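Local structure of putative isochorismatase hydrolase (Oleispira antarctica, 3LQY) at residues A[116-121]-A[139-144]; A[31-36]-A[147-152]; A[56-61]-A[90-95]; A[97-102]-A[132-137]. The protein is a putative isochorismatase hydrolase, probably a member of the cysteine hydrolases of that family, though its substrate is not established. One frame throughout, in Å; residues are numbered along the deposited sequence.

Contact 1 (A[116-121]-A[139-144])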
loop_
_atom_site.group_PDB
_atom_site.type_symbol
_atom_site.label_atom_id
_atom_site.label_comp_id
_atom_site.label_asym_id
_atom_site.label_seq_id
_atom_site.Cartn_x
_atom_site.Cartn_y
_atom_site.Cartn_z
ATOM N N LEU A 116 11.786 0.134 -2.617
ATOM C CA LEU A 116 10.400 -0.273 -2.368
ATOM C C LEU A 116 9.534 0.023 -3.584
ATOM O O LEU A 116 9.708 1.038 -4.261
ATOM C CB LEU A 116 9.818 0.464 -1.168
ATOM C CG LEU A 116 10.522 0.320 0.177
ATOM C CD1 LEU A 116 9.887 1.236 1.226
ATOM C CD2 LEU A 116 10.556 -1.102 0.642
ATOM N N VAL A 117 8.591 -0.880 -3.854
ATOM C CA VAL A 117 7.519 -0.624 -4.824
ATOM C C VAL A 117 6.236 -0.651 -4.006
ATOM O O VAL A 117 5.961 -1.644 -3.341
ATOM C CB VAL A 117 7.465 -1.672 -5.946
ATOM C CG1 VAL A 117 6.182 -1.500 -6.783
ATOM C CG2 VAL A 117 8.683 -1.558 -6.832
ATOM N N ILE A 118 5.508 0.469 -4.015
ATOM C CA ILE A 118 4.406 0.713 -3.059
ATOM C C ILE A 118 3.067 0.652 -3.747
ATOM O O ILE A 118 2.876 1.264 -4.801
ATOM C CB ILE A 118 4.614 2.066 -2.362
ATOM C CG1 ILE A 118 5.819 1.955 -1.410
ATOM C CG2 ILE A 118 3.373 2.529 -1.626
ATOM C CD1 ILE A 118 6.532 3.311 -1.129
ATOM N N VAL A 119 2.151 -0.119 -3.165
ATOM C CA VAL A 119 0.794 -0.234 -3.669
ATOM C C VAL A 119 -0.139 -0.255 -2.449
ATOM O O VAL A 119 0.295 -0.465 -1.319
ATOM C CB VAL A 119 0.617 -1.490 -4.572
ATOM C CG1 VAL A 119 1.725 -1.536 -5.670
ATOM C CG2 VAL A 119 0.563 -2.792 -3.732
ATOM N N GLY A 120 -1.411 -0.016 -2.675
ATOM C CA GLY A 120 -2.371 -0.094 -1.575
ATOM C C GLY A 120 -3.227 1.149 -1.361
ATOM O O GLY A 120 -3.571 1.844 -2.298
ATOM N N ALA A 121 -3.566 1.410 -0.115
ATOM C CA ALA A 121 -4.634 2.366 0.204
ATOM C C ALA A 121 -4.407 2.925 1.611
ATOM O O ALA A 121 -3.828 2.240 2.448
ATOM C CB ALA A 121 -5.993 1.688 0.104
ATOM N N TYR A 139 15.214 4.830 1.581
ATOM C CA TYR A 139 14.849 3.904 0.516
ATOM C C TYR A 139 14.561 4.618 -0.774
ATOM O O TYR A 139 14.001 5.715 -0.754
ATOM C CB TYR A 139 13.573 3.108 0.895
ATOM C CG TYR A 139 13.705 2.369 2.207
ATOM C CD1 TYR A 139 14.239 1.086 2.257
ATOM C CD2 TYR A 139 13.285 2.953 3.401
ATOM C CE1 TYR A 139 14.385 0.425 3.455
ATOM C CE2 TYR A 139 13.412 2.287 4.619
ATOM C CZ TYR A 139 13.966 1.018 4.645
ATOM O OH TYR A 139 14.080 0.340 5.858
ATOM N N GLU A 140 14.917 4.014 -1.904
ATOM C CA GLU A 140 14.452 4.534 -3.201
ATOM C C GLU A 140 13.048 3.976 -3.396
ATOM O O GLU A 140 12.841 2.780 -3.258
ATOM C CB GLU A 140 15.364 4.102 -4.342
ATOM C CG GLU A 140 16.782 4.496 -4.144
ATOM C CD GLU A 140 17.653 4.022 -5.264
ATOM O OE1 GLU A 140 17.121 3.439 -6.234
ATOM O OE2 GLU A 140 18.865 4.195 -5.158
ATOM N N CYS A 141 12.078 4.847 -3.663
ATOM C CA CYS A 141 10.690 4.435 -3.683
ATOM C C CYS A 141 10.132 4.570 -5.077
ATOM O O CYS A 141 10.479 5.514 -5.824
ATOM C CB CYS A 141 9.871 5.327 -2.752
ATOM S SG CYS A 141 10.318 5.214 -1.022
ATOM N N ALA A 142 9.238 3.642 -5.397
ATOM C CA ALA A 142 8.367 3.780 -6.536
ATOM C C ALA A 142 6.957 3.531 -6.029
ATOM O O ALA A 142 6.769 2.857 -5.014
ATOM C CB ALA A 142 8.748 2.781 -7.618
ATOM N N VAL A 143 5.981 4.046 -6.763
ATOM C CA VAL A 143 4.587 3.906 -6.422
ATOM C C VAL A 143 3.892 3.533 -7.717
ATOM O O VAL A 143 4.053 4.215 -8.738
ATOM C CB VAL A 143 4.000 5.205 -5.777
ATOM C CG1 VAL A 143 2.552 5.018 -5.406
ATOM C CG2 VAL A 143 4.815 5.643 -4.554
ATOM N N ALA A 144 3.160 2.399 -7.684
ATOM C CA ALA A 144 2.418 1.990 -8.843
ATOM C C ALA A 144 1.089 2.719 -8.751
ATOM O O ALA A 144 0.238 2.358 -7.975
ATOM C CB ALA A 144 2.225 0.479 -8.864
#

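Contact 2 (A[31-36]-A[147-152]). With GOL (glycerol), chain B.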
loop_
_atom_site.group_PDB
_atom_site.type_symbol
_atom_site.label_atom_id
_atom_site.label_comp_id
_atom_site.label_asym_id
_atom_site.label_seq_id
_atom_site.Cartn_x
_atom_site.Cartn_y
_atom_site.Cartn_z
ATOM N N VAL A 31 -12.939 4.282 -3.675
ATOM C CA VAL A 31 -13.233 4.360 -5.103
ATOM C C VAL A 31 -12.195 3.583 -5.888
ATOM O O VAL A 31 -11.015 3.843 -5.753
ATOM C CB VAL A 31 -13.233 5.823 -5.588
ATOM C CG1 VAL A 31 -13.325 5.868 -7.096
ATOM C CG2 VAL A 31 -14.370 6.603 -4.922
ATOM N N GLY A 32 -12.635 2.565 -6.650
ATOM C CA GLY A 32 -11.702 1.845 -7.542
ATOM C C GLY A 32 -10.797 0.840 -6.856
ATOM O O GLY A 32 -9.741 0.436 -7.403
ATOM N N THR A 33 -11.169 0.387 -5.666
ATOM C CA THR A 33 -10.296 -0.521 -4.938
ATOM C C THR A 33 -10.064 -1.843 -5.692
ATOM O O THR A 33 -8.965 -2.389 -5.712
ATOM C CB THR A 33 -10.861 -0.883 -3.579
ATOM O OG1 THR A 33 -11.508 0.246 -2.992
ATOM C CG2 THR A 33 -9.754 -1.439 -2.663
ATOM N N GLU A 34 -11.124 -2.363 -6.290
ATOM C CA GLU A 34 -11.041 -3.657 -6.987
ATOM C C GLU A 34 -10.025 -3.602 -8.124
ATOM O O GLU A 34 -9.135 -4.485 -8.232
ATOM C CB GLU A 34 -12.432 -4.052 -7.499
ATOM C CG GLU A 34 -13.376 -4.481 -6.405
ATOM C CD GLU A 34 -13.925 -3.380 -5.535
ATOM O OE1 GLU A 34 -13.698 -2.154 -5.821
ATOM O OE2 GLU A 34 -14.528 -3.735 -4.516
ATOM N N ALA A 35 -10.144 -2.560 -8.956
ATOM C CA ALA A 35 -9.202 -2.341 -10.042
ATOM C C ALA A 35 -7.770 -2.162 -9.527
ATOM O O ALA A 35 -6.824 -2.702 -10.134
ATOM C CB ALA A 35 -9.591 -1.117 -10.927
ATOM N N ALA A 36 -7.599 -1.353 -8.457
ATOM C CA ALA A 36 -6.315 -1.163 -7.862
ATOM C C ALA A 36 -5.660 -2.450 -7.394
ATOM O O ALA A 36 -4.475 -2.688 -7.623
ATOM C CB ALA A 36 -6.408 -0.116 -6.691
ATOM N N ALA A 147 -2.287 0.994 -8.856
ATOM C CA ALA A 147 -2.451 0.005 -7.806
ATOM C C ALA A 147 -2.654 0.635 -6.426
ATOM O O ALA A 147 -2.441 -0.043 -5.409
ATOM C CB ALA A 147 -1.233 -0.956 -7.780
ATOM N N CYS A 148 -3.097 1.898 -6.381
ATOM C CA CYS A 148 -3.487 2.533 -5.141
ATOM C C CYS A 148 -4.921 3.094 -5.268
ATOM O O CYS A 148 -5.421 3.415 -6.350
ATOM C CB CYS A 148 -2.507 3.689 -4.785
ATOM S SG CYS A 148 -0.746 3.168 -4.557
ATOM N N ALA A 149 -5.546 3.341 -4.142
ATOM C CA ALA A 149 -6.919 3.794 -4.143
ATOM C C ALA A 149 -7.158 4.812 -3.065
ATOM O O ALA A 149 -6.528 4.787 -1.997
ATOM C CB ALA A 149 -7.857 2.573 -3.915
ATOM N N THR A 150 -8.115 5.688 -3.312
ATOM C CA THR A 150 -8.516 6.658 -2.310
ATOM C C THR A 150 -10.039 6.863 -2.450
ATOM O O THR A 150 -10.757 6.004 -2.961
ATOM C CB THR A 150 -7.654 8.006 -2.449
ATOM O OG1 THR A 150 -7.955 8.948 -1.412
ATOM C CG2 THR A 150 -7.828 8.642 -3.827
ATOM N N LEU A 151 -10.525 7.984 -1.953
ATOM C CA LEU A 151 -11.917 8.325 -1.973
ATOM C C LEU A 151 -12.137 9.835 -2.142
ATOM O O LEU A 151 -11.188 10.658 -2.126
ATOM C CB LEU A 151 -12.602 7.828 -0.688
ATOM C CG LEU A 151 -11.891 8.098 0.660
ATOM C CD1 LEU A 151 -11.620 9.516 1.036
ATOM C CD2 LEU A 151 -12.823 7.443 1.711
ATOM N N ASP A 152 -13.402 10.199 -2.293
ATOM C CA ASP A 152 -13.769 11.582 -2.448
ATOM C C ASP A 152 -13.522 12.303 -1.114
ATOM O O ASP A 152 -13.904 11.779 -0.049
ATOM C CB ASP A 152 -15.255 11.744 -2.807
ATOM C CG ASP A 152 -15.625 11.223 -4.189
ATOM O OD1 ASP A 152 -14.760 10.789 -4.962
ATOM O OD2 ASP A 152 -16.845 11.196 -4.495
HETATM C C1 GOL B . -8.627 5.628 -7.351
HETATM O O1 GOL B . -9.065 5.802 -6.008
HETATM C C2 GOL B . -8.625 6.945 -8.172
HETATM O O2 GOL B . -9.888 7.468 -8.512
HETATM C C3 GOL B . -7.875 6.729 -9.483
HETATM O O3 GOL B . -8.315 7.578 -10.524
#

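Contact 3 (A[56-61]-A[90-95])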
loop_
_atom_site.group_PDB
_atom_site.type_symbol
_atom_site.label_atom_id
_atom_site.label_comp_id
_atom_site.label_asym_id
_atom_site.label_seq_id
_atom_site.Cartn_x
_atom_site.Cartn_y
_atom_site.Cartn_z
ATOM N N HIS A 56 3.748 -7.241 3.434
ATOM C CA HIS A 56 2.385 -6.734 3.594
ATOM C C HIS A 56 2.230 -5.900 4.853
ATOM O O HIS A 56 2.850 -6.174 5.903
ATOM C CB HIS A 56 1.377 -7.917 3.687
ATOM C CG HIS A 56 1.485 -8.896 2.565
ATOM N ND1 HIS A 56 0.676 -8.842 1.448
ATOM C CD2 HIS A 56 2.311 -9.961 2.387
ATOM C CE1 HIS A 56 0.983 -9.854 0.647
ATOM N NE2 HIS A 56 1.983 -10.532 1.183
ATOM N N VAL A 57 1.331 -4.932 4.771
ATOM C CA VAL A 57 1.021 -4.104 5.915
ATOM C C VAL A 57 -0.487 -4.153 6.060
ATOM O O VAL A 57 -1.173 -4.141 5.074
ATOM C CB VAL A 57 1.502 -2.676 5.706
ATOM C CG1 VAL A 57 0.949 -1.792 6.790
ATOM C CG2 VAL A 57 3.066 -2.639 5.674
ATOM N N ARG A 58 -0.967 -4.238 7.295
ATOM C CA ARG A 58 -2.353 -4.361 7.596
ATOM C C ARG A 58 -2.672 -3.495 8.807
ATOM O O ARG A 58 -1.908 -3.457 9.752
ATOM C CB ARG A 58 -2.623 -5.849 7.917
ATOM C CG ARG A 58 -4.004 -6.299 7.763
ATOM C CD ARG A 58 -4.167 -7.824 7.909
ATOM N NE ARG A 58 -3.899 -8.349 9.267
ATOM C CZ ARG A 58 -4.713 -8.232 10.313
ATOM N NH1 ARG A 58 -5.899 -7.646 10.193
ATOM N NH2 ARG A 58 -4.356 -8.752 11.497
ATOM N N HIS A 59 -3.802 -2.808 8.786
ATOM C CA HIS A 59 -4.202 -1.896 9.871
ATOM C C HIS A 59 -5.338 -2.411 10.736
ATOM O O HIS A 59 -6.332 -2.941 10.214
ATOM C CB HIS A 59 -4.666 -0.561 9.266
ATOM C CG HIS A 59 -4.844 0.529 10.282
ATOM N ND1 HIS A 59 -3.863 1.466 10.514
ATOM C CD2 HIS A 59 -5.859 0.820 11.138
ATOM C CE1 HIS A 59 -4.263 2.293 11.464
ATOM N NE2 HIS A 59 -5.466 1.925 11.863
ATOM N N GLU A 60 -5.200 -2.244 12.051
ATOM C CA GLU A 60 -6.312 -2.431 12.959
ATOM C C GLU A 60 -6.377 -1.287 13.961
ATOM O O GLU A 60 -5.369 -0.898 14.527
ATOM C CB GLU A 60 -6.201 -3.793 13.690
ATOM C CG GLU A 60 -6.578 -4.993 12.831
ATOM C CD GLU A 60 -6.539 -6.365 13.577
ATOM O OE1 GLU A 60 -6.113 -6.452 14.754
ATOM O OE2 GLU A 60 -6.929 -7.363 12.952
ATOM N N PHE A 61 -7.581 -0.792 14.219
ATOM C CA PHE A 61 -7.800 0.185 15.275
ATOM C C PHE A 61 -7.653 -0.395 16.693
ATOM O O PHE A 61 -7.691 -1.613 16.869
ATOM C CB PHE A 61 -9.185 0.789 15.133
ATOM C CG PHE A 61 -9.284 1.832 14.071
ATOM C CD1 PHE A 61 -9.277 1.489 12.730
ATOM C CD2 PHE A 61 -9.347 3.184 14.416
ATOM C CE1 PHE A 61 -9.378 2.464 11.743
ATOM C CE2 PHE A 61 -9.441 4.160 13.435
ATOM C CZ PHE A 61 -9.443 3.802 12.100
ATOM N N VAL A 90 3.799 -10.043 7.383
ATOM C CA VAL A 90 2.664 -9.136 7.465
ATOM C C VAL A 90 2.837 -8.254 8.690
ATOM O O VAL A 90 2.905 -8.751 9.812
ATOM C CB VAL A 90 1.351 -9.952 7.584
ATOM C CG1 VAL A 90 0.181 -9.036 7.862
ATOM C CG2 VAL A 90 1.143 -10.743 6.310
ATOM N N VAL A 91 2.941 -6.947 8.480
ATOM C CA VAL A 91 3.090 -6.031 9.583
ATOM C C VAL A 91 1.763 -5.420 9.978
ATOM O O VAL A 91 1.131 -4.735 9.171
ATOM C CB VAL A 91 4.021 -4.840 9.202
ATOM C CG1 VAL A 91 4.234 -3.939 10.415
ATOM C CG2 VAL A 91 5.348 -5.365 8.656
ATOM N N LEU A 92 1.441 -5.519 11.254
ATOM C CA LEU A 92 0.192 -4.995 11.806
ATOM C C LEU A 92 0.472 -3.597 12.348
ATOM O O LEU A 92 1.416 -3.402 13.131
ATOM C CB LEU A 92 -0.328 -5.927 12.931
ATOM C CG LEU A 92 -1.591 -5.476 13.689
ATOM C CD1 LEU A 92 -2.745 -5.142 12.736
ATOM C CD2 LEU A 92 -2.052 -6.535 14.677
ATOM N N LYS A 93 -0.326 -2.618 11.927
ATOM C CA LYS A 93 -0.110 -1.220 12.362
ATOM C C LYS A 93 -1.386 -0.620 12.948
ATOM O O LYS A 93 -2.495 -1.110 12.698
ATOM C CB LYS A 93 0.367 -0.376 11.204
ATOM C CG LYS A 93 -0.680 0.042 10.189
ATOM C CD LYS A 93 -0.040 0.861 9.087
ATOM C CE LYS A 93 -1.053 1.396 8.054
ATOM N NZ LYS A 93 -2.005 2.464 8.569
ATOM N N HIS A 94 -1.209 0.439 13.732
ATOM C CA HIS A 94 -2.322 1.159 14.369
ATOM C C HIS A 94 -2.288 2.659 14.102
ATOM O O HIS A 94 -3.143 3.404 14.565
ATOM C CB HIS A 94 -2.310 0.878 15.878
ATOM C CG HIS A 94 -2.226 -0.589 16.212
ATOM N ND1 HIS A 94 -3.218 -1.488 15.878
ATOM C CD2 HIS A 94 -1.254 -1.311 16.818
ATOM C CE1 HIS A 94 -2.872 -2.696 16.287
ATOM N NE2 HIS A 94 -1.681 -2.616 16.852
ATOM N N GLN A 95 -1.312 3.097 13.333
ATOM C CA GLN A 95 -1.112 4.530 13.041
ATOM C C GLN A 95 -1.180 4.722 11.550
ATOM O O GLN A 95 -1.069 3.752 10.814
ATOM C CB GLN A 95 0.265 4.991 13.547
ATOM C CG GLN A 95 0.484 5.059 15.038
ATOM C CD GLN A 95 -0.378 6.084 15.744
ATOM O OE1 GLN A 95 -1.221 6.757 15.140
ATOM N NE2 GLN A 95 -0.173 6.202 17.043
HETATM O O HOH W 1 -5.973 2.931 14.249
#

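Contact 4 (A[97-102]-A[132-137])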
loop_
_atom_site.group_PDB
_atom_site.type_symbol
_atom_site.label_atom_id
_atom_site.label_comp_id
_atom_site.label_asym_id
_atom_site.label_seq_id
_atom_site.Cartn_x
_atom_site.Cartn_y
_atom_site.Cartn_z
ATOM N N ASN A 97 1.101 6.272 9.489
ATOM C CA ASN A 97 2.427 5.926 9.015
ATOM C C ASN A 97 2.780 4.501 9.353
ATOM O O ASN A 97 2.807 4.149 10.521
ATOM C CB ASN A 97 3.424 6.878 9.692
ATOM C CG ASN A 97 4.870 6.669 9.269
ATOM O OD1 ASN A 97 5.210 5.694 8.618
ATOM N ND2 ASN A 97 5.740 7.663 9.600
ATOM N N SER A 98 3.140 3.719 8.338
ATOM C CA SER A 98 3.366 2.285 8.491
ATOM C C SER A 98 4.667 1.967 9.252
ATOM O O SER A 98 4.859 0.831 9.708
ATOM C CB SER A 98 3.369 1.587 7.115
ATOM O OG SER A 98 2.076 1.518 6.538
ATOM N N PHE A 99 5.557 2.950 9.403
ATOM C CA PHE A 99 6.768 2.763 10.237
ATOM C C PHE A 99 6.537 3.100 11.696
ATOM O O PHE A 99 7.408 2.831 12.512
ATOM C CB PHE A 99 7.940 3.663 9.767
ATOM C CG PHE A 99 8.491 3.292 8.425
ATOM C CD1 PHE A 99 9.461 2.310 8.305
ATOM C CD2 PHE A 99 8.041 3.923 7.281
ATOM C CE1 PHE A 99 9.959 1.943 7.062
ATOM C CE2 PHE A 99 8.515 3.546 6.031
ATOM C CZ PHE A 99 9.494 2.566 5.924
ATOM N N ARG A 100 5.445 3.774 12.031
ATOM C CA ARG A 100 5.252 4.279 13.390
ATOM C C ARG A 100 4.764 3.216 14.357
ATOM O O ARG A 100 3.663 2.671 14.184
ATOM C CB ARG A 100 4.271 5.430 13.387
ATOM C CG ARG A 100 4.065 6.071 14.719
ATOM C CD ARG A 100 3.392 7.407 14.562
ATOM N NE ARG A 100 2.873 7.894 15.830
ATOM C CZ ARG A 100 2.037 8.918 15.967
ATOM N NH1 ARG A 100 1.637 9.608 14.908
ATOM N NH2 ARG A 100 1.615 9.271 17.180
ATOM N N ASP A 101 5.570 2.973 15.393
ATOM C CA ASP A 101 5.289 1.931 16.424
ATOM C C ASP A 101 5.083 0.529 15.841
ATOM O O ASP A 101 4.458 -0.324 16.469
ATOM C CB ASP A 101 4.071 2.314 17.298
ATOM C CG ASP A 101 4.282 3.616 18.078
ATOM O OD1 ASP A 101 5.423 3.890 18.515
ATOM O OD2 ASP A 101 3.289 4.355 18.266
ATOM N N THR A 102 5.606 0.296 14.644
ATOM C CA THR A 102 5.547 -0.998 14.005
ATOM C C THR A 102 6.956 -1.517 13.866
ATOM O O THR A 102 7.908 -0.838 14.171
ATOM C CB THR A 102 4.912 -0.951 12.580
ATOM O OG1 THR A 102 5.873 -0.439 11.643
ATOM C CG2 THR A 102 3.647 -0.143 12.584
ATOM N N ARG A 132 6.705 9.056 1.852
ATOM C CA ARG A 132 7.517 10.173 2.357
ATOM C C ARG A 132 8.360 9.742 3.520
ATOM O O ARG A 132 9.528 10.127 3.601
ATOM C CB ARG A 132 6.613 11.319 2.779
ATOM C CG ARG A 132 5.887 11.911 1.617
ATOM C CD ARG A 132 5.148 13.168 2.054
ATOM N NE ARG A 132 4.314 13.717 1.002
ATOM C CZ ARG A 132 4.268 14.990 0.596
ATOM N NH1 ARG A 132 5.075 15.938 1.103
ATOM N NH2 ARG A 132 3.425 15.306 -0.353
ATOM N N ALA A 133 7.823 8.882 4.393
ATOM C CA ALA A 133 8.621 8.386 5.512
ATOM C C ALA A 133 9.797 7.526 5.016
ATOM O O ALA A 133 10.936 7.649 5.524
ATOM C CB ALA A 133 7.749 7.606 6.507
ATOM N N ALA A 134 9.516 6.667 4.030
ATOM C CA ALA A 134 10.519 5.754 3.488
ATOM C C ALA A 134 11.640 6.496 2.760
ATOM O O ALA A 134 12.804 6.204 2.973
ATOM C CB ALA A 134 9.880 4.710 2.566
ATOM N N GLU A 135 11.269 7.405 1.867
ATOM C CA GLU A 135 12.255 8.168 1.106
ATOM C C GLU A 135 13.138 8.929 2.093
ATOM O O GLU A 135 14.368 8.951 1.953
ATOM C CB GLU A 135 11.553 9.095 0.123
ATOM C CG GLU A 135 12.459 9.632 -0.988
ATOM C CD GLU A 135 13.421 10.665 -0.482
ATOM O OE1 GLU A 135 13.090 11.290 0.557
ATOM O OE2 GLU A 135 14.484 10.868 -1.112
ATOM N N ASP A 136 12.529 9.546 3.104
ATOM C CA ASP A 136 13.298 10.240 4.162
ATOM C C ASP A 136 14.200 9.322 4.962
ATOM O O ASP A 136 15.248 9.740 5.445
ATOM C CB ASP A 136 12.390 10.980 5.148
ATOM C CG ASP A 136 11.805 12.247 4.580
ATOM O OD1 ASP A 136 12.286 12.754 3.527
ATOM O OD2 ASP A 136 10.841 12.776 5.207
ATOM N N LEU A 137 13.817 8.061 5.106
ATOM C CA LEU A 137 14.663 7.108 5.806
ATOM C C LEU A 137 15.791 6.614 4.933
ATOM O O LEU A 137 16.705 6.001 5.444
ATOM C CB LEU A 137 13.851 5.904 6.273
ATOM C CG LEU A 137 12.986 6.137 7.509
ATOM C CD1 LEU A 137 12.061 4.888 7.739
ATOM C CD2 LEU A 137 13.832 6.463 8.738
#

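Contact 1 (A[116-121]-A[139-144])
Leu116 lays its CD1 methyl against the root of the Tyr139 ring, 4.1 Å from Tyr139 CG, and the two side chains meet at a slant. The leucine CG lies beside its own backbone N (chi1 -58°), which keeps the branch near the start of its strand, where Tyr139 leads into strand 140-149. Beyond this pair the backbones run as neighbouring parallel strands, their short axes 32° apart. The alternating bonds of Leu116 and Ile118 to the residues flanking Cys141 and Val143 are the pattern of parallel strands. Leu116 N donates to Glu140 O at 2.9 Å, while Leu116 O accepts from Ala142 N, also at 2.9 Å. Ile118 does the same around Val143: its N reaches Ala142 O at 2.9 Å, and Ala144 N donates to Ile118 O at 3.1 Å. On the face carrying Leu116, Ile118, Cys141 and Val143, the isoleucine spans two neighbours, with Ile118 CD1 4.2 Å from Cys141 CB and its CB touching the CG2 methyl of Val143. Further along, Val119 CG1 packs on Ala144 CB at 3.8 Å. Helix 128-137 covers the Ile118 face through Thr131 and Ala134 and links the two strands in a beta-alpha-beta crossover. On its other edge, strand 115-121 bonds to strand 8-13 through Val117 and Val119, while Leu108 of helix 104-110 touches both Leu116 and Tyr139.

Contact 2 (A[31-36]-A[147-152])
Val31 and Ala36, with the most surface buried here, meet opposite ends of the segment 147-152, and Ala149 fits between them. Val31 uses its backbone for a direct bond: Val31 N donates to Thr150 O at 2.9 Å with an N-H...O angle of 157°. Its carbonyl is joined to the other segment through a glycerol, probably from the crystallisation liquor. The glycerol O1 gives a hydrogen bond to Val31 O at 2.8 Å and accepts one from Thr150 N at 2.9 Å, the latter nearly straight at 168°. The valine CG1, anti to its backbone N (chi1 171°), lies 4.0 Å from the glycerol O2, while CG2 touches the backbone of Leu151 at its CA. Ala149 turns its methyl toward the helix start, with CB 3.9 Å from Val31 O and also close to the Thr33 CA. Ala36, one turn into the helix, brings its CB to 3.7 Å from Cys148 O and to 4.1 Å from Ala149 CB. Small side chains thus let backbone lie close to backbone, and a CA-H...O contact of 3.4 Å joins Ala147 CA to Ala36 O. Thr33 OG1 is bonded outside the contact, to Tyr19 O. Gly32 holds the N-cap position of helix 33-49. The start of this helix resting by the C-terminal end of parallel strand 140-149 fits the alpha/beta architecture of the isochorismatase fold.

Contact 3 (A[56-61]-A[90-95])
Val91 N donates to His56 O at 2.7 Å, the first of the backbone hydrogen bonds that pair strand 56-59 with strand 90-93, parallel and 27° apart. Arg58 N to Val91 O and Lys93 N to Arg58 O follow, and Glu60 N to Lys93 O continues the pattern just past the first strand. His94 then folds back, its ND1 donating at 2.6 Å to Glu60 O, which lies in the imidazole plane. Among side-chain bonds, Lys93 NZ donates to His59 ND1 at 2.9 Å, tilted 24° from the ring, and also to Gln95 O. Lys93 CG stands between its backbone N and carbonyl carbon (chi1 77°), and the extended chain bends only at chi4, bringing NZ there. NZ further bonds the oxidised cysteine, 3-sulfinoalanine, at position 126 and has a long, weak ion pair with Asp14, consistent with the Asp-Lys-Cys triad of isochorismatase-like cysteine hydrolases. A methionine in place of Lys93 would probably leave His59 ND1, Gln95 O and the sulfinate without this shared donor. In apolar contact, the Val57 side chain crosses the lysine at about a right angle, CG1 3.6 Å from Lys93 CD. On the sheet's other face, within segment 56-61, Arg58 NH1 and NH2 grip Glu60 OE2 in a salt bridge; NH1 also bonds Ala76 O. Leu92 CD1 lies over one guanidinium face, near its rim.

Contact 4 (A[97-102]-A[132-137])
Phe99 reaches from a turn onto helix 128-137, touching Ala133, Ala134 and Leu137. The turn is type I, from Asn97 to Arg100, and opens with an Asx turn; it lies in the loop between strand 90-93 and helix 104-110. Apolar contacts carry most of the interface, and no hydrogen bond crosses it. In a CH-pi contact, Leu137 CD1 sits 3.7 Å from the centroid of the Phe99 ring and only 12° off its normal, so the methyl lies squarely over one face. The ring also meets the preceding helical turn, Phe99 CD2 approaching Ala133 CB at 3.8 Å and Phe99 CE2 approaching Ala134 CB at 3.9 Å. Leu104 and Leu108 of helix 104-110 touch the same phenylalanine, which is therefore held between two helices. A serine replacing Phe99 would probably open a gap here and leave the Leu137 methyl without the ring face it rests on. Hydrogen bonds within each segment shape the two sides. Arg100 N closes the turn on Asn97 O at 3.1 Å, and Leu137 N bonds Ala133 O at 2.9 Å, fixing two of the contact residues one helical turn apart. Phe99 N donates to Asn97 OD1 at 2.9 Å, from 47° above the amide plane. The Asn97 CG stands anti to its backbone N (chi1 -178°), which brings the amide end close to the helix, with Asn97 ND2 3.7 Å from Ala133 CB.

Contacts 1, 2 and 3 all reach the six-stranded parallel sheet. Contact 1 has its centre about 7 Å from that of the chain; contact 3 joins strand 90-93, outermost within the chain, to 54-59, its centre about 16 Å from that of contact 1. Contacts 1 and 2 share strand 140-149 and meet where Gly120 probably bonds Ala147 and Ala149. Contact 3 closes before contacts 1 and 4 open; these two cross, contact 4 using helix 128-137, which links the strands of contact 1. Contact 2, closing a loop of 110 residues between its segments, encloses the others; its centre lies about 22 Å from that of contact 4. Contacts 1 to 3 thus tie the sheet's strands and their ends together, while contact 4 joins the loop after strand 90-93 to the crossover helix.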